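Local coordinates for molybdopterin biosynthesis Mog protein (Mycobacterium tuberculosis, PDB 2G4R), which probably acts in molybdenum cofactor biosynthesis, binding molybdopterin through a MogA-type domain, at residues Val9-Arg14 against Asn49-Ala54; Ser102-Pro105 against Ser110-Ser113; Arg122-Asn127 against Asp144-Ala149. One frame throughout, in Å; residues are numbered along the deposited sequence.

Contact 1: residues Val9-Arg14 against Asn49-Ala54; sequences VVVSSR and NPVGEA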
loop_
_atom_site.group_PDB
_atom_site.type_symbol
_atom_site.label_atom_id
_atom_site.label_comp_id
_atom_site.label_asym_id
_atom_site.label_seq_id
_atom_site.Cartn_x
_atom_site.Cartn_y
_atom_site.Cartn_z
ATOM N N VAL A 9 4.873 -3.981 11.550
ATOM C CA VAL A 9 4.374 -4.431 10.284
ATOM C C VAL A 9 2.903 -4.718 10.489
ATOM O O VAL A 9 2.509 -5.640 11.210
ATOM C CB VAL A 9 5.142 -5.676 9.849
ATOM C CG1 VAL A 9 4.561 -6.239 8.572
ATOM C CG2 VAL A 9 6.669 -5.362 9.764
ATOM N N VAL A 10 2.087 -3.907 9.853
ATOM C CA VAL A 10 0.642 -4.090 9.847
ATOM C C VAL A 10 0.290 -4.784 8.541
ATOM O O VAL A 10 0.634 -4.295 7.449
ATOM C CB VAL A 10 -0.068 -2.733 9.948
ATOM C CG1 VAL A 10 -1.583 -2.926 9.962
ATOM C CG2 VAL A 10 0.400 -1.967 11.171
ATOM N N VAL A 11 -0.399 -5.918 8.650
ATOM C CA VAL A 11 -0.775 -6.748 7.489
ATOM C C VAL A 11 -2.241 -6.545 7.116
ATOM O O VAL A 11 -3.147 -6.992 7.811
ATOM C CB VAL A 11 -0.501 -8.261 7.747
ATOM C CG1 VAL A 11 -0.650 -9.115 6.424
ATOM C CG2 VAL A 11 0.900 -8.463 8.412
ATOM N N SER A 12 -2.473 -5.864 6.010
ATOM C CA SER A 12 -3.806 -5.664 5.502
ATOM C C SER A 12 -3.666 -5.228 4.050
ATOM O O SER A 12 -3.058 -4.187 3.737
ATOM C CB SER A 12 -4.528 -4.576 6.298
ATOM O OG SER A 12 -5.728 -4.152 5.638
ATOM N N SER A 13 -4.224 -6.019 3.160
ATOM C CA SER A 13 -4.101 -5.710 1.733
ATOM C C SER A 13 -4.845 -4.419 1.404
ATOM O O SER A 13 -4.301 -3.554 0.689
ATOM C CB SER A 13 -4.592 -6.882 0.884
ATOM O OG SER A 13 -3.746 -8.018 1.059
ATOM N N ARG A 14 -6.039 -4.234 1.971
ATOM C CA ARG A 14 -6.763 -2.953 1.777
ATOM C C ARG A 14 -6.013 -1.769 2.324
ATOM O O ARG A 14 -5.855 -0.749 1.639
ATOM C CB ARG A 14 -8.144 -2.983 2.430
ATOM C CG ARG A 14 -9.114 -3.944 1.718
ATOM C CD ARG A 14 -10.332 -4.261 2.585
ATOM N NE ARG A 14 -11.097 -5.398 2.070
ATOM C CZ ARG A 14 -12.339 -5.366 1.557
ATOM N NH1 ARG A 14 -13.057 -4.237 1.448
ATOM N NH2 ARG A 14 -12.886 -6.512 1.149
ATOM N N ASN A 49 3.293 -12.820 0.472
ATOM C CA ASN A 49 4.704 -12.608 0.262
ATOM C C ASN A 49 5.237 -11.309 0.863
ATOM O O ASN A 49 6.353 -11.313 1.404
ATOM C CB ASN A 49 5.087 -12.766 -1.214
ATOM C CG ASN A 49 5.111 -14.258 -1.689
ATOM O OD1 ASN A 49 5.273 -15.203 -0.904
ATOM N ND2 ASN A 49 4.966 -14.440 -3.000
ATOM N N PRO A 50 4.489 -10.189 0.739
ATOM C CA PRO A 50 4.935 -8.895 1.324
ATOM C C PRO A 50 5.222 -8.981 2.824
ATOM O O PRO A 50 6.082 -8.230 3.311
ATOM C CB PRO A 50 3.755 -7.962 1.038
ATOM C CG PRO A 50 3.155 -8.574 -0.213
ATOM C CD PRO A 50 3.226 -10.021 -0.008
ATOM N N VAL A 51 4.575 -9.929 3.518
ATOM C CA VAL A 51 4.868 -10.219 4.948
ATOM C C VAL A 51 6.267 -10.837 5.121
ATOM O O VAL A 51 7.106 -10.350 5.917
ATOM C CB VAL A 51 3.832 -11.146 5.621
ATOM C CG1 VAL A 51 4.216 -11.335 7.139
ATOM C CG2 VAL A 51 2.418 -10.593 5.437
ATOM N N GLY A 52 6.513 -11.924 4.380
ATOM C CA GLY A 52 7.878 -12.493 4.325
ATOM C C GLY A 52 8.962 -11.451 4.013
ATOM O O GLY A 52 10.015 -11.373 4.671
ATOM N N GLU A 53 8.707 -10.664 2.981
ATOM C CA GLU A 53 9.632 -9.616 2.547
ATOM C C GLU A 53 9.894 -8.622 3.657
ATOM O O GLU A 53 11.055 -8.330 3.947
ATOM C CB GLU A 53 9.088 -8.871 1.307
ATOM C CG GLU A 53 9.989 -7.736 0.844
ATOM C CD GLU A 53 9.436 -6.970 -0.358
ATOM O OE1 GLU A 53 8.169 -6.927 -0.560
ATOM O OE2 GLU A 53 10.293 -6.416 -1.088
ATOM N N ALA A 54 8.838 -8.106 4.298
ATOM C CA ALA A 54 9.032 -7.164 5.423
ATOM C C ALA A 54 9.814 -7.772 6.644
ATOM O O ALA A 54 10.712 -7.152 7.225
ATOM C CB ALA A 54 7.716 -6.632 5.865
#

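Contact 2: residues Ser102-Pro105 against Ser110-Ser113; sequences SGLP and SVLS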
loop_
_atom_site.group_PDB
_atom_site.type_symbol
_atom_site.label_atom_id
_atom_site.label_comp_id
_atom_site.label_asym_id
_atom_site.label_seq_id
_atom_site.Cartn_x
_atom_site.Cartn_y
_atom_site.Cartn_z
ATOM N N SER A 102 -4.981 -13.314 26.743
ATOM C CA SER A 102 -5.060 -11.942 27.248
ATOM C C SER A 102 -6.427 -11.322 26.874
ATOM O O SER A 102 -7.011 -10.596 27.654
ATOM C CB SER A 102 -3.882 -11.112 26.690
ATOM O OG SER A 102 -4.109 -10.598 25.358
ATOM N N GLY A 103 -6.932 -11.639 25.695
ATOM C CA GLY A 103 -8.132 -10.984 25.177
ATOM C C GLY A 103 -9.369 -11.805 25.430
ATOM O O GLY A 103 -10.484 -11.436 25.046
ATOM N N LEU A 104 -9.157 -12.925 26.102
ATOM C CA LEU A 104 -10.129 -13.976 26.112
ATOM C C LEU A 104 -11.377 -13.579 26.862
ATOM O O LEU A 104 -12.464 -13.618 26.275
ATOM C CB LEU A 104 -9.530 -15.257 26.689
ATOM C CG LEU A 104 -10.235 -16.517 26.234
ATOM C CD1 LEU A 104 -10.409 -16.544 24.718
ATOM C CD2 LEU A 104 -9.395 -17.720 26.723
ATOM N N PRO A 105 -11.227 -13.121 28.125
ATOM C CA PRO A 105 -12.336 -13.044 29.070
ATOM C C PRO A 105 -13.786 -13.241 28.547
ATOM O O PRO A 105 -14.425 -14.126 29.145
ATOM C CB PRO A 105 -12.061 -11.745 29.846
ATOM C CG PRO A 105 -10.515 -11.373 29.438
ATOM C CD PRO A 105 -10.008 -12.618 28.778
ATOM N N SER A 110 -10.792 -14.961 20.402
ATOM C CA SER A 110 -9.339 -14.908 20.643
ATOM C C SER A 110 -8.638 -16.193 20.299
ATOM O O SER A 110 -7.566 -16.152 19.716
ATOM C CB SER A 110 -9.051 -14.625 22.116
ATOM O OG SER A 110 -8.958 -13.247 22.313
ATOM N N VAL A 111 -9.252 -17.314 20.693
ATOM C CA VAL A 111 -8.759 -18.681 20.415
ATOM C C VAL A 111 -8.481 -19.015 18.928
ATOM O O VAL A 111 -7.844 -20.047 18.619
ATOM C CB VAL A 111 -9.760 -19.798 20.962
ATOM C CG1 VAL A 111 -9.983 -19.670 22.454
ATOM C CG2 VAL A 111 -11.120 -19.728 20.236
ATOM N N LEU A 112 -9.003 -18.190 18.022
ATOM C CA LEU A 112 -8.861 -18.414 16.586
ATOM C C LEU A 112 -7.644 -17.718 16.016
ATOM O O LEU A 112 -7.303 -17.914 14.842
ATOM C CB LEU A 112 -10.109 -17.911 15.847
ATOM C CG LEU A 112 -11.420 -18.555 16.310
ATOM C CD1 LEU A 112 -12.545 -18.049 15.420
ATOM C CD2 LEU A 112 -11.298 -20.080 16.252
ATOM N N SER A 113 -7.008 -16.848 16.800
ATOM C CA SER A 113 -5.796 -16.215 16.295
ATOM C C SER A 113 -4.682 -17.221 16.330
ATOM O O SER A 113 -4.423 -17.828 17.395
ATOM C CB SER A 113 -5.382 -14.979 17.120
ATOM O OG SER A 113 -4.033 -14.586 16.733
#

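Contact 3: residues Arg122-Asn127 against Asp144-Ala149; sequences RTLIIN and DVLDHA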
loop_
_atom_site.group_PDB
_atom_site.type_symbol
_atom_site.label_atom_id
_atom_site.label_comp_id
_atom_site.label_asym_id
_atom_site.label_seq_id
_atom_site.Cartn_x
_atom_site.Cartn_y
_atom_site.Cartn_z
ATOM N N ARG A 122 18.907 -12.390 16.317
ATOM C CA ARG A 122 18.770 -11.799 17.658
ATOM C C ARG A 122 17.547 -10.850 17.720
ATOM O O ARG A 122 17.478 -9.979 18.583
ATOM C CB ARG A 122 20.026 -11.039 18.049
ATOM C CG ARG A 122 21.341 -11.859 18.076
ATOM C CD ARG A 122 22.455 -11.123 18.890
ATOM N NE ARG A 122 21.901 -10.062 19.749
ATOM C CZ ARG A 122 22.503 -9.520 20.802
ATOM N NH1 ARG A 122 23.739 -9.875 21.170
ATOM N NH2 ARG A 122 21.844 -8.581 21.490
ATOM N N THR A 123 16.591 -11.061 16.813
ATOM C CA THR A 123 15.376 -10.271 16.732
ATOM C C THR A 123 14.166 -11.043 17.301
ATOM O O THR A 123 13.913 -12.200 16.964
ATOM C CB THR A 123 15.086 -9.920 15.235
ATOM O OG1 THR A 123 16.208 -9.216 14.684
ATOM C CG2 THR A 123 13.862 -9.104 15.098
ATOM N N LEU A 124 13.439 -10.390 18.192
ATOM C CA LEU A 124 12.269 -10.976 18.752
ATOM C C LEU A 124 11.112 -10.531 17.863
ATOM O O LEU A 124 10.992 -9.350 17.546
ATOM C CB LEU A 124 12.086 -10.533 20.164
ATOM C CG LEU A 124 10.766 -10.826 20.889
ATOM C CD1 LEU A 124 10.596 -12.313 21.167
ATOM C CD2 LEU A 124 10.773 -10.043 22.177
ATOM N N ILE A 125 10.315 -11.478 17.432
ATOM C CA ILE A 125 9.120 -11.218 16.594
ATOM C C ILE A 125 7.864 -11.646 17.344
ATOM O O ILE A 125 7.780 -12.781 17.805
ATOM C CB ILE A 125 9.133 -11.977 15.236
ATOM C CG1 ILE A 125 10.503 -11.835 14.592
ATOM C CG2 ILE A 125 7.905 -11.568 14.348
ATOM C CD1 ILE A 125 10.573 -12.250 13.240
ATOM N N ILE A 126 6.896 -10.746 17.355
ATOM C CA ILE A 126 5.587 -10.878 18.044
ATOM C C ILE A 126 4.415 -10.712 17.066
ATOM O O ILE A 126 4.253 -9.662 16.471
ATOM C CB ILE A 126 5.467 -9.798 19.122
ATOM C CG1 ILE A 126 6.739 -9.737 20.027
ATOM C CG2 ILE A 126 4.181 -9.987 19.943
ATOM C CD1 ILE A 126 7.007 -11.022 20.839
ATOM N N ASN A 127 3.601 -11.755 16.867
ATOM C CA ASN A 127 2.368 -11.592 16.090
ATOM C C ASN A 127 1.233 -11.186 17.049
ATOM O O ASN A 127 1.020 -11.838 18.077
ATOM C CB ASN A 127 1.918 -12.866 15.360
ATOM C CG ASN A 127 2.867 -13.357 14.242
ATOM O OD1 ASN A 127 3.639 -12.597 13.610
ATOM N ND2 ASN A 127 2.692 -14.625 13.907
ATOM N N ASP A 144 5.052 -7.174 30.392
ATOM C CA ASP A 144 5.482 -7.958 31.549
ATOM C C ASP A 144 6.803 -8.722 31.333
ATOM O O ASP A 144 7.444 -9.160 32.313
ATOM C CB ASP A 144 4.408 -9.029 31.845
ATOM C CG ASP A 144 3.126 -8.479 32.491
ATOM O OD1 ASP A 144 3.132 -7.363 33.072
ATOM O OD2 ASP A 144 2.105 -9.237 32.429
ATOM N N VAL A 145 7.183 -8.948 30.079
ATOM C CA VAL A 145 8.332 -9.765 29.784
ATOM C C VAL A 145 9.363 -9.199 28.808
ATOM O O VAL A 145 10.418 -9.830 28.654
ATOM C CB VAL A 145 7.906 -11.145 29.227
ATOM C CG1 VAL A 145 6.987 -11.869 30.205
ATOM C CG2 VAL A 145 7.312 -11.006 27.814
ATOM N N LEU A 146 9.089 -8.048 28.168
ATOM C CA LEU A 146 9.982 -7.505 27.124
ATOM C C LEU A 146 11.437 -7.340 27.594
ATOM O O LEU A 146 12.369 -7.788 26.924
ATOM C CB LEU A 146 9.462 -6.169 26.574
ATOM C CG LEU A 146 10.242 -5.551 25.369
ATOM C CD1 LEU A 146 10.508 -6.544 24.237
ATOM C CD2 LEU A 146 9.517 -4.335 24.768
ATOM N N ASP A 147 11.636 -6.705 28.756
ATOM C CA ASP A 147 12.987 -6.363 29.188
ATOM C C ASP A 147 13.800 -7.618 29.461
ATOM O O ASP A 147 14.944 -7.755 29.011
ATOM C CB ASP A 147 12.960 -5.509 30.458
ATOM C CG ASP A 147 12.514 -4.083 30.200
ATOM O OD1 ASP A 147 13.051 -3.443 29.254
ATOM O OD2 ASP A 147 11.628 -3.604 30.947
ATOM N N HIS A 148 13.185 -8.547 30.179
ATOM C CA HIS A 148 13.782 -9.831 30.413
ATOM C C HIS A 148 14.079 -10.557 29.092
ATOM O O HIS A 148 15.199 -11.046 28.913
ATOM C CB HIS A 148 12.857 -10.665 31.303
ATOM C CG HIS A 148 13.418 -11.993 31.666
ATOM N ND1 HIS A 148 14.427 -12.146 32.589
ATOM C CD2 HIS A 148 13.125 -13.231 31.215
ATOM C CE1 HIS A 148 14.727 -13.430 32.697
ATOM N NE2 HIS A 148 13.950 -14.111 31.874
ATOM N N ALA A 149 13.091 -10.615 28.169
ATOM C CA ALA A 149 13.263 -11.286 26.881
ATOM C C ALA A 149 14.439 -10.710 26.087
ATOM O O ALA A 149 15.266 -11.463 25.582
ATOM C CB ALA A 149 11.967 -11.225 26.029
#

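Contact 1: residues Val9-Arg14 against Asn49-Ala54
Ala54 N donates to Pro50 O over 2.9 Å, the helical bond of the turn that holds the Ala54 methyl facing strand 9-11. Across the interface Ala54 CB meets Val9 CG1 at 4.2 Å, an ordinary van der Waals separation. The closer meeting lies one turn back on the helix, where Val51 CG2 comes to 3.5 Å from Val11 CG1. The same methyl is 4.0 Å from Val11 CG2, so it addresses both branches of the Val11 fork and leans to one of them. The two valine side chains meet at about a right angle, branch against fork rather than alongside. Val11 has CG1 anti to its backbone N (chi1 -169°), which carries that methyl beside its own carbonyl carbon and on to the helix. All four touching residues are buried, and 155 Å² of surface is lost between the segments. The pairing runs Val9 with Ala54 and Val11 with Val51, evidence that the chain directions are opposed: alternate strand residues answer positions three apart on the helix. Helix 49-60 follows strand 43-45 and precedes strand 65-69, which flank strand 6-11 in the parallel part of the sheet; the helix is thus the connection of a beta-alpha-beta crossover passing over strand 6-11. Next to it stands helix 80-87, whose Thr80 touches Val11 and whose His83 touches Val51.

Contact 2: residues Ser102-Pro105 against Ser110-Ser113
The flat peptide group joining Gly103 to Leu104 receives the Ser110 hydroxyl over one face. Ser110 OG stands 3.5 Å from Gly103 C, almost vertically above that carbon, and 3.6 Å from Gly103 O, so the oxygen sits over the carbonyl and not at its edge. On the opposite face Pro105 CD approaches, 3.5 Å from Gly103 C but displaced toward the Leu104 nitrogen. The position of Ser110 OG gives van der Waals contact with the peptide; its polar partner is Val107 O, in the intervening loop, through a weak hydrogen bond. Because residue 103 is a glycine, no side chain stands between its backbone and this hydroxyl.

Leu104 supplies the apolar half. Its CG lies anti to the backbone N (chi1 -156°), and from there the CD1 branch turns back toward the second segment although the first bond of the side chain does not aim at it. CD1 touches Ser110 CB at 3.5 Å and Val111 CG1 at 3.9 Å, one methyl bridging two consecutive residues, while the Leu104 and Val111 side chains cross obliquely. Ser113 N to Ser110 O, 3.0 Å, belongs to the 3-10 turn that presents them.

Beyond the turn, Ser113 O accepts from Arg100 NH2. The contact closes a four-residue turn within the connection from helix 93-102 to strand 117-120. At Ser113, whose OG bonds to Thr72 OG1, segment 110-113 reaches the glycine-rich loop after strand 65-69, of the kind that probably helps bind molybdopterin in MogA-like domains.

Contact 3: residues Arg122-Asn127 against Asp144-Ala149
Leu124 and Leu146 approach at a slant and meet methyl to methyl, with Leu124 CD2 and Leu146 CD1 4.1 Å apart. The evidence that the terminal bonds come tip to tip is angular: Leu124 CG, Leu124 CD2 and Leu146 CD1 make an angle of 152° at Leu124 CD2, and Leu146 CG, Leu146 CD1 and Leu124 CD2 one of 161° at Leu146 CD1. Leu124 points at the helix from its first bond onward, and its CG, anti to the backbone N (chi1 169°), extends the chain out from the sheet. Leu146 starts out in a different direction and brings only its far end near the strand. The same CD2 of Leu124 also meets Ala149 CB at 4.2 Å, coming less directly onto that methyl, so one branch serves two helix residues three positions apart. These lie on one side of the helix, and the bond from Ala149 N to Val145 O, 2.8 Å, fixes their turn.

The framework is the alpha/beta/alpha sandwich of the MogA-like fold: strand 123-128 is an inner strand, hydrogen-bonded through Leu124 to Asp64 and to Ile66 at the adjacent strand 65-69, and helix 146-153 packs on the sheet near the C terminus. Only 85 Å² is buried between the segments, and the nearest backbone approach, 8.2 Å between Leu124 CA and Ala149 CA, leaves the interval to be spanned by side chains. Ile153, further along the helix, and Ile92 add to the lining around Leu124, while Leu146 also rests on Val65. Ile126 points to the same side of the strand as Leu124, where it meets Leu95 and Ile99 of helix 93-102.

From the N terminus, contact 1 comes first: it joins strand 6-11 to helix 49-60 and closes a loop of 34 intervening residues. Contact 2 follows, a local closure over four residues between helix 93-102 and strand 117-120. Contact 3 then closes 16 residues, mostly helix 132-143, by tying strand 123-128 to helix 146-153. The three are in series, none enclosing or crossing another. Contacts 1 and 3 reach the same sheet from opposite faces, their centres 20 Å apart, one joining a helix to each face. Contact 2 does not touch either; its nearest atoms are about 11 Å from contact 1 and about 6 Å from contact 3.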